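Local coordinates for protein SeqA (Vibrio cholerae, PDB 3SK7) that probably holds back re-initiation of chromosome replication by binding pairs of hemimethylated GATC sequences at the replication origin, so that each origin fires once per cell cycle, at residues 27-30 with 31-35; 36-39 with 40-43; 57-60 with 61-64; 81-84 with 85-88. One frame throughout, in Å; residues are numbered along the deposited sequence. Where two conformers were deposited one is given.

Contact 1 of 4, residues 27-30 with 31-35; sequences FMLI and LSTLH
Leu31 lays its CD1 methyl over one face of the Phe27 ring, and this is the tight spot of two successive turns of helix 23-37. The methyl stands 3.8 Å from the centroid of the Phe27 ring and 18° off the ring normal, which fits a CH-pi contact; its closest ring atom is CZ of Phe27, 3.6 Å from Leu31 CD1, so the methyl is offset toward the rim. Phe27 brings its ring there by holding CG anti to the backbone N (chi1 175°), which swings the ring along the helix toward the next turn. A second i to i+4 pair, Ile30 and Leu34, is looser: their side chains run side by side in the same direction, with Ile30 CG2 4.0 Å from Leu34 CD1.

The polar evidence lies at Leu29 O, which takes two bonds from one residue. Thr33 N donates at 2.9 Å to Leu29 O, and Thr33 OG1 donates to the same Leu29 O at 2.8 Å, the two reaching opposite faces of the carbonyl plane. Leu29 is partly exposed and marks the more open side, in contrast to the buried Phe27 and Leu31.

Neighbouring elements close round the helix: Phe27 packs on Met94 and Val95 of helix 88-101, Thr33 on Met8 and Leu11 of helix 3-12, and Leu29 on Phe17 of helix 15-18.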
loop_
_atom_site.group_PDB
_atom_site.type_symbol
_atom_site.label_atom_id
_atom_site.label_comp_id
_atom_site.label_asym_id
_atom_site.label_seq_id
_atom_site.Cartn_x
_atom_site.Cartn_y
_atom_site.Cartn_z
ATOM N N PHE A 27 1.468 3.439 -5.832
ATOM C CA PHE A 27 0.730 3.100 -4.605
ATOM C C PHE A 27 0.434 1.603 -4.575
ATOM O O PHE A 27 0.717 0.907 -3.598
ATOM C CB PHE A 27 -0.540 3.939 -4.572
ATOM C CG PHE A 27 -1.494 3.641 -3.445
ATOM C CD1 PHE A 27 -1.170 3.937 -2.140
ATOM C CD2 PHE A 27 -2.742 3.133 -3.710
ATOM C CE1 PHE A 27 -2.083 3.742 -1.119
ATOM C CE2 PHE A 27 -3.645 2.935 -2.689
ATOM C CZ PHE A 27 -3.307 3.231 -1.398
ATOM N N MET A 28 -0.164 1.108 -5.649
ATOM C CA MET A 28 -0.498 -0.301 -5.728
ATOM C C MET A 28 0.708 -1.249 -5.650
ATOM O O MET A 28 0.650 -2.279 -4.956
ATOM C CB MET A 28 -1.316 -0.591 -6.986
ATOM C CG MET A 28 -2.736 -0.041 -6.960
ATOM S SD MET A 28 -3.663 -0.670 -5.565
ATOM C CE MET A 28 -5.332 -0.543 -6.096
ATOM N N LEU A 29 1.791 -0.900 -6.361
ATOM C CA LEU A 29 2.963 -1.752 -6.339
ATOM C C LEU A 29 3.630 -1.739 -4.959
ATOM O O LEU A 29 4.123 -2.752 -4.492
ATOM C CB LEU A 29 3.946 -1.347 -7.434
ATOM C CG LEU A 29 5.210 -2.186 -7.574
ATOM C CD1 LEU A 29 4.885 -3.664 -7.679
ATOM C CD2 LEU A 29 6.007 -1.731 -8.780
ATOM N N ILE A 30 3.625 -0.596 -4.305
ATOM C CA ILE A 30 4.116 -0.525 -2.930
ATOM C C ILE A 30 3.322 -1.463 -2.003
ATOM O O ILE A 30 3.912 -2.257 -1.239
ATOM C CB ILE A 30 4.045 0.911 -2.406
ATOM C CG1 ILE A 30 5.182 1.750 -2.984
ATOM C CG2 ILE A 30 4.129 0.962 -0.874
ATOM C CD1 ILE A 30 4.958 3.254 -2.899
ATOM N N LEU A 31 1.991 -1.394 -2.084
ATOM C CA LEU A 31 1.158 -2.285 -1.279
ATOM C C LEU A 31 1.384 -3.764 -1.625
ATOM O O LEU A 31 1.516 -4.605 -0.731
ATOM C CB LEU A 31 -0.304 -1.927 -1.411
ATOM C CG LEU A 31 -0.709 -0.563 -0.844
ATOM C CD1 LEU A 31 -2.090 -0.188 -1.339
ATOM C CD2 LEU A 31 -0.672 -0.558 0.660
ATOM N N SER A 32 1.445 -4.078 -2.912
ATOM C CA SER A 32 1.689 -5.460 -3.315
ATOM C C SER A 32 3.004 -5.949 -2.744
ATOM O O SER A 32 3.127 -7.115 -2.333
ATOM C CB SER A 32 1.740 -5.593 -4.840
ATOM O OG SER A 32 0.482 -5.346 -5.454
ATOM N N THR A 33 3.998 -5.073 -2.767
ATOM C CA THR A 33 5.336 -5.442 -2.319
ATOM C C THR A 33 5.377 -5.662 -0.808
ATOM O O THR A 33 6.013 -6.597 -0.322
ATOM C CB THR A 33 6.362 -4.397 -2.729
ATOM O OG1 THR A 33 6.410 -4.295 -4.155
ATOM C CG2 THR A 33 7.752 -4.775 -2.230
ATOM N N LEU A 34 4.694 -4.797 -0.065
ATOM C CA LEU A 34 4.623 -4.951 1.386
ATOM C C LEU A 34 4.008 -6.285 1.737
ATOM O O LEU A 34 4.470 -6.980 2.661
ATOM C CB LEU A 34 3.825 -3.807 2.015
ATOM C CG LEU A 34 4.542 -2.457 2.026
ATOM C CD1 LEU A 34 3.560 -1.368 2.346
ATOM C CD2 LEU A 34 5.664 -2.425 3.021
ATOM N N HIS A 35 2.954 -6.655 1.015
ATOM C CA HIS A 35 2.331 -7.949 1.247
ATOM C C HIS A 35 3.261 -9.116 0.920
ATOM O O HIS A 35 3.306 -10.111 1.643
ATOM C CB HIS A 35 1.044 -8.056 0.440
ATOM C CG HIS A 35 0.362 -9.388 0.535
ATOM N ND1 HIS A 35 0.601 -10.401 -0.351
ATOM C CD2 HIS A 35 -0.553 -9.844 1.423
ATOM C CE1 HIS A 35 -0.154 -11.454 -0.022
ATOM N NE2 HIS A 35 -0.857 -11.135 1.043
#

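Contact 2 of 4, residues 36-39 with 40-43; sequences RIDS and ASFS
The Asp38 carboxylate meets Ser41 through its face and through one oxygen: Ser41 N donates to Asp38 OD1 at 3.1 Å from above the carboxylate plane, 62° out of it. The N-H nevertheless points well, with an angle of 169° at the hydrogen. Ser41 CB presses on the same face, 3.3 Å from Asp38 CG. At the other oxygen, a water bridges the pair, bonding Ser41 OG at 3.0 Å and donating weakly to Asp38 OD2; that oxygen also forms a salt bridge with Lys4.

This is an N-cap. Asp38 has left helical geometry after helix 23-37 and starts helix 39-47, and its CG, anti to the backbone N (chi1 -171°), folds the carboxylate over the first turn. A negative group here probably suits the positive end of the helix dipole. The regular pattern then takes over, Phe42 N bonding Asp38 O at 2.9 Å and Ser43 N bonding Ser39 O at 2.8 Å.

The turn thus joins two helices with a single non-helical residue. Phe42 turns back onto Leu31 and Leu34 of helix 23-37, its ring meeting that of His35 steeply, nearly at right angles, while Lys4 ties the cap to helix 3-12.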
loop_
_atom_site.group_PDB
_atom_site.type_symbol
_atom_site.label_atom_id
_atom_site.label_comp_id
_atom_site.label_asym_id
_atom_site.label_seq_id
_atom_site.Cartn_x
_atom_site.Cartn_y
_atom_site.Cartn_z
ATOM N N ARG A 36 3.980 -9.005 -0.183
ATOM C CA ARG A 36 4.952 -10.013 -0.566
ATOM C C ARG A 36 6.024 -10.206 0.497
ATOM O O ARG A 36 6.418 -11.348 0.815
ATOM C CB ARG A 36 5.614 -9.617 -1.890
ATOM C CG ARG A 36 6.635 -10.627 -2.363
ATOM C CD ARG A 36 7.061 -10.378 -3.803
ATOM N NE ARG A 36 7.714 -9.089 -3.998
ATOM C CZ ARG A 36 8.971 -8.812 -3.641
ATOM N NH1 ARG A 36 9.485 -7.604 -3.878
ATOM N NH2 ARG A 36 9.717 -9.734 -3.030
ATOM N N ILE A 37 6.507 -9.091 1.047
ATOM C CA ILE A 37 7.575 -9.131 2.041
ATOM C C ILE A 37 7.167 -9.810 3.339
ATOM O O ILE A 37 7.957 -10.548 3.936
ATOM C CB ILE A 37 8.076 -7.682 2.360
ATOM C CG1 ILE A 37 8.871 -7.145 1.184
ATOM C CG2 ILE A 37 8.902 -7.659 3.637
ATOM C CD1 ILE A 37 9.133 -5.676 1.313
ATOM N N ASP A 38 5.948 -9.546 3.812
ATOM C CA ASP A 38 5.474 -10.151 5.054
ATOM C C ASP A 38 3.944 -10.145 5.057
ATOM O O ASP A 38 3.311 -9.207 5.517
ATOM C CB ASP A 38 6.012 -9.399 6.274
ATOM C CG ASP A 38 5.727 -10.111 7.580
ATOM O OD1 ASP A 38 4.759 -10.910 7.641
ATOM O OD2 ASP A 38 6.473 -9.844 8.552
ATOM N N SER A 39 3.351 -11.210 4.531
ATOM C CA SER A 39 1.915 -11.227 4.326
ATOM C C SER A 39 1.159 -11.180 5.652
ATOM O O SER A 39 0.132 -10.518 5.752
ATOM C CB SER A 39 1.521 -12.440 3.500
ATOM O OG SER A 39 1.863 -13.619 4.185
ATOM N N ALA A 40 1.686 -11.835 6.678
ATOM C CA ALA A 40 1.008 -11.869 7.972
ATOM C C ALA A 40 0.945 -10.494 8.622
ATOM O O ALA A 40 -0.103 -10.068 9.130
ATOM C CB ALA A 40 1.706 -12.848 8.912
ATOM N N SER A 41 2.081 -9.797 8.597
ATOM C CA SER A 41 2.187 -8.456 9.136
ATOM C C SER A 41 1.304 -7.474 8.343
ATOM O O SER A 41 0.600 -6.630 8.905
ATOM C CB SER A 41 3.651 -8.040 9.095
ATOM O OG SER A 41 3.809 -6.781 9.663
ATOM N N PHE A 42 1.341 -7.614 7.022
ATOM C CA PHE A 42 0.520 -6.777 6.141
ATOM C C PHE A 42 -0.962 -6.988 6.422
ATOM O O PHE A 42 -1.732 -6.012 6.529
ATOM C CB PHE A 42 0.814 -7.082 4.677
ATOM C CG PHE A 42 0.039 -6.238 3.715
ATOM C CD1 PHE A 42 -1.189 -6.665 3.224
ATOM C CD2 PHE A 42 0.542 -5.022 3.278
ATOM C CE1 PHE A 42 -1.881 -5.886 2.339
ATOM C CE2 PHE A 42 -0.154 -4.257 2.367
ATOM C CZ PHE A 42 -1.352 -4.684 1.902
ATOM N N SER A 43 -1.361 -8.258 6.549
ATOM C CA SER A 43 -2.753 -8.602 6.822
ATOM C C SER A 43 -3.215 -7.951 8.121
ATOM O O SER A 43 -4.301 -7.333 8.179
ATOM C CB SER A 43 -2.927 -10.118 6.900
ATOM O OG SER A 43 -4.281 -10.462 7.174
HETATM O O HOH W 1 6.709 -6.454 8.946
#

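Contact 3 of 4, residues 57-60 with 61-64; sequences ADNE and QTLL
Asn59 ND2 gives its hydrogens to two oxygens, Asp58 OD1 at 2.8 Å and Thr62 OG1 at 2.9 Å. Asn59 is the N-cap of helix 60-66, its OD1 making the capping bond: Asn59 OD1 accepts from Thr62 N at 3.0 Å, so Asn59 and Thr62 are joined twice, amide oxygen to backbone N-H and amide nitrogen to hydroxyl. The two bonds on the nitrogen differ in quality: Asp58 OD1 lies in the amide plane with an N-H...O angle of 161°, whereas Thr62 OG1 is tilted 18° out of it. Between them these partners should fix the rotation of the amide. The capping N-H comes from above the plane of the Asn59 side-chain carbonyl, not on a lone pair. Asn59 reaches this place with CG between its backbone N and carbonyl carbon (chi1 69°), which turns the amide over the helix end, and the Thr62 side chain crosses it at about a right angle.

Behind the cap the first helical turn closes by Leu64 N to Glu60 O. Glu60 and Leu63 also pack on Trp81 of strand 81-82, whose backbone pairs with that of Ala57, so the start of the helix rests on the small sheet. On the apolar side Ala57 CB meets Leu63 CG at 3.7 Å.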
loop_
_atom_site.group_PDB
_atom_site.type_symbol
_atom_site.label_atom_id
_atom_site.label_comp_id
_atom_site.label_asym_id
_atom_site.label_seq_id
_atom_site.Cartn_x
_atom_site.Cartn_y
_atom_site.Cartn_z
ATOM N N ALA A 57 -10.069 -4.020 2.604
ATOM C CA ALA A 57 -10.918 -5.166 2.851
ATOM C C ALA A 57 -10.371 -6.372 2.113
ATOM O O ALA A 57 -9.448 -6.236 1.312
ATOM C CB ALA A 57 -12.359 -4.892 2.431
ATOM N N ASP A 58 -10.958 -7.542 2.343
ATOM C CA ASP A 58 -10.619 -8.741 1.576
ATOM C C ASP A 58 -11.611 -9.016 0.458
ATOM O O ASP A 58 -11.567 -10.063 -0.178
ATOM C CB ASP A 58 -10.408 -9.968 2.473
ATOM C CG ASP A 58 -11.703 -10.570 2.957
ATOM O OD1 ASP A 58 -12.741 -9.882 2.917
ATOM O OD2 ASP A 58 -11.675 -11.739 3.401
ATOM N N ASN A 59 -12.451 -8.034 0.170
ATOM C CA ASN A 59 -13.408 -8.124 -0.926
ATOM C C ASN A 59 -13.961 -6.748 -1.310
ATOM O O ASN A 59 -13.955 -5.829 -0.509
ATOM C CB ASN A 59 -14.542 -9.059 -0.565
ATOM C CG ASN A 59 -15.446 -8.492 0.520
ATOM O OD1 ASN A 59 -16.469 -7.891 0.223
ATOM N ND2 ASN A 59 -15.033 -8.631 1.780
ATOM N N GLU A 60 -14.422 -6.610 -2.550
ATOM C CA GLU A 60 -14.889 -5.335 -3.078
ATOM C C GLU A 60 -16.146 -4.815 -2.361
ATOM O O GLU A 60 -16.291 -3.616 -2.096
ATOM C CB GLU A 60 -15.191 -5.509 -4.568
ATOM C CG GLU A 60 -15.661 -4.262 -5.254
ATOM C CD GLU A 60 -15.873 -4.440 -6.744
ATOM O OE1 GLU A 60 -16.052 -5.591 -7.219
ATOM O OE2 GLU A 60 -15.882 -3.410 -7.426
ATOM N N GLN A 61 -17.052 -5.726 -2.056
ATOM C CA GLN A 61 -18.362 -5.336 -1.563
ATOM C C GLN A 61 -18.302 -4.649 -0.212
ATOM O O GLN A 61 -19.037 -3.701 0.040
ATOM C CB GLN A 61 -19.289 -6.545 -1.478
ATOM C CG GLN A 61 -20.714 -6.183 -1.041
ATOM C CD GLN A 61 -21.371 -5.150 -1.958
ATOM O OE1 GLN A 61 -21.559 -5.392 -3.153
ATOM N NE2 GLN A 61 -21.716 -3.990 -1.399
ATOM N N THR A 62 -17.440 -5.135 0.657
ATOM C CA THR A 62 -17.279 -4.522 1.972
ATOM C C THR A 62 -16.940 -3.034 1.832
ATOM O O THR A 62 -17.425 -2.165 2.587
ATOM C CB THR A 62 -16.185 -5.227 2.777
ATOM O OG1 THR A 62 -16.620 -6.547 3.130
ATOM C CG2 THR A 62 -15.855 -4.447 4.031
ATOM N N LEU A 63 -16.106 -2.730 0.847
ATOM C CA LEU A 63 -15.712 -1.360 0.663
ATOM C C LEU A 63 -16.823 -0.545 0.011
ATOM O O LEU A 63 -17.007 0.637 0.331
ATOM C CB LEU A 63 -14.419 -1.255 -0.156
ATOM C CG LEU A 63 -13.185 -1.838 0.508
ATOM C CD1 LEU A 63 -11.987 -1.713 -0.445
ATOM C CD2 LEU A 63 -12.912 -1.173 1.833
ATOM N N LEU A 64 -17.585 -1.166 -0.888
ATOM C CA LEU A 64 -18.769 -0.492 -1.419
ATOM C C LEU A 64 -19.849 -0.289 -0.344
ATOM O O LEU A 64 -20.591 0.694 -0.373
ATOM C CB LEU A 64 -19.338 -1.268 -2.607
ATOM C CG LEU A 64 -18.442 -1.283 -3.838
ATOM C CD1 LEU A 64 -19.080 -2.111 -4.933
ATOM C CD2 LEU A 64 -18.181 0.082 -4.332
#

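Contact 4 of 4, residues 81-84 with 85-88; sequences WVIT and NNNT
Asn86 reaches back across the turn to Ile83, and its side chain can be followed outward from CB. A chi1 of 42° folds CG back over the backbone of Thr84, where the nearest atom to Asn86 CG is Thr84 C at 3.8 Å. At the tip the amide splits: ND2 donates to Ile83 O at 3.1 Å, while OD1, 3.6 Å from Thr84 C, accepts from Lys91 of helix 88-101. The bond to Ile83 O is not ideal, since the nitrogen stands 56° out of the carbonyl plane. Its N-H...O angle is 149°. ND2 also lies 4.0 Å from Ile83 CG1, the two side chains crossing at about a right angle.

Thr84 O receives a weak bond from Asn86 N at 2.8 Å, and with Asn85 at its centre this is an inverse gamma turn. The Asn85 side chain lies against Ile83, its OD1 3.7 Å from Ile83 CD1. Thr84 OG1 is held by the backbone oxygen of Lys71.

The turn leads from the sheet into a helix. Strand 81-82 runs between strands 56-57 and 73-74, Ile83 packs on Leu63 of helix 60-66, Thr84 on Ile24 of helix 23-37, and Asn87 caps the start of helix 88-101 through Arg90 N.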
loop_
_atom_site.group_PDB
_atom_site.type_symbol
_atom_site.label_atom_id
_atom_site.label_comp_id
_atom_site.label_asym_id
_atom_site.label_seq_id
_atom_site.Cartn_x
_atom_site.Cartn_y
_atom_site.Cartn_z
ATOM N N TRP A 81 -8.243 -5.565 -1.151
ATOM C CA TRP A 81 -8.789 -4.454 -1.902
ATOM C C TRP A 81 -8.546 -3.189 -1.104
ATOM O O TRP A 81 -8.452 -3.231 0.136
ATOM C CB TRP A 81 -10.303 -4.618 -2.086
ATOM C CG TRP A 81 -10.673 -5.747 -3.021
ATOM C CD1 TRP A 81 -10.535 -7.089 -2.798
ATOM C CD2 TRP A 81 -11.211 -5.610 -4.330
ATOM N NE1 TRP A 81 -10.957 -7.798 -3.906
ATOM C CE2 TRP A 81 -11.365 -6.908 -4.862
ATOM C CE3 TRP A 81 -11.573 -4.519 -5.114
ATOM C CZ2 TRP A 81 -11.872 -7.136 -6.139
ATOM C CZ3 TRP A 81 -12.088 -4.751 -6.367
ATOM C CH2 TRP A 81 -12.226 -6.045 -6.871
ATOM N N VAL A 82 -8.428 -2.065 -1.816
ATOM C CA VAL A 82 -8.211 -0.771 -1.177
ATOM C C VAL A 82 -9.055 0.302 -1.835
ATOM O O VAL A 82 -9.331 0.227 -3.027
ATOM C CB VAL A 82 -6.712 -0.403 -1.203
ATOM C CG1 VAL A 82 -6.192 -0.197 -2.623
ATOM C CG2 VAL A 82 -6.420 0.819 -0.383
ATOM N N ILE A 83 -9.506 1.277 -1.058
ATOM C CA ILE A 83 -10.228 2.402 -1.617
ATOM C C ILE A 83 -9.266 3.353 -2.353
ATOM O O ILE A 83 -8.128 3.579 -1.923
ATOM C CB ILE A 83 -11.073 3.141 -0.576
ATOM C CG1 ILE A 83 -10.204 3.905 0.411
ATOM C CG2 ILE A 83 -11.988 2.158 0.160
ATOM C CD1 ILE A 83 -11.012 4.771 1.350
ATOM N N THR A 84 -9.712 3.875 -3.494
ATOM C CA THR A 84 -8.874 4.726 -4.316
ATOM C C THR A 84 -9.497 6.062 -4.640
ATOM O O THR A 84 -8.939 6.794 -5.451
ATOM C CB THR A 84 -8.427 4.059 -5.615
ATOM O OG1 THR A 84 -9.534 3.934 -6.516
ATOM C CG2 THR A 84 -7.841 2.703 -5.369
ATOM N N ASN A 85 -10.595 6.403 -3.970
ATOM C CA ASN A 85 -11.213 7.724 -4.138
ATOM C C ASN A 85 -10.457 8.758 -3.325
ATOM O O ASN A 85 -11.007 9.390 -2.418
ATOM C CB ASN A 85 -12.679 7.717 -3.674
ATOM C CG ASN A 85 -12.812 7.535 -2.154
ATOM O OD1 ASN A 85 -11.941 6.957 -1.508
ATOM N ND2 ASN A 85 -13.900 8.039 -1.586
ATOM N N ASN A 86 -9.187 8.935 -3.635
ATOM C CA ASN A 86 -8.359 9.780 -2.791
ATOM C C ASN A 86 -7.208 10.392 -3.574
ATOM O O ASN A 86 -6.917 9.959 -4.680
ATOM C CB ASN A 86 -7.823 8.996 -1.588
ATOM C CG ASN A 86 -7.360 7.593 -1.949
ATOM O OD1 ASN A 86 -6.635 7.391 -2.925
ATOM N ND2 ASN A 86 -7.795 6.615 -1.170
ATOM N N ASN A 87 -6.580 11.398 -2.985
ATOM C CA ASN A 87 -5.456 12.080 -3.595
ATOM C C ASN A 87 -4.132 11.464 -3.142
ATOM O O ASN A 87 -4.109 10.518 -2.342
ATOM C CB ASN A 87 -5.505 13.602 -3.339
ATOM C CG ASN A 87 -5.341 13.979 -1.883
ATOM O OD1 ASN A 87 -5.047 13.150 -1.032
ATOM N ND2 ASN A 87 -5.511 15.278 -1.588
ATOM N N THR A 88 -3.026 11.978 -3.660
ATOM C CA THR A 88 -1.725 11.402 -3.365
ATOM C C THR A 88 -1.371 11.585 -1.906
ATOM O O THR A 88 -0.776 10.702 -1.292
ATOM C CB THR A 88 -0.658 12.004 -4.273
ATOM O OG1 THR A 88 -0.924 11.571 -5.612
ATOM C CG2 THR A 88 0.718 11.523 -3.870
#

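Overall arrangement
Along the chain the four contacts follow in series, all within the SeqA C-terminal domain. Contacts 1 and 2 share helix 23-37, with centres about 10 Å apart, and touch across the helix turn. Contacts 3 and 4, about 13 Å apart centre to centre, meet on neighbouring strands of the three-stranded antiparallel sheet. Contact 1 also touches contact 4: Met28 CE lies 3.6 Å from Val82 CG1, so the central helix backs the middle strand. Contacts 2 and 4 lie on opposite sides of the chain's centre, about 20 Å apart centre to centre. Contacts 2, 3 and 4 each lie at or lead into a helix start, and contact 1 lies nearest the chain's centre.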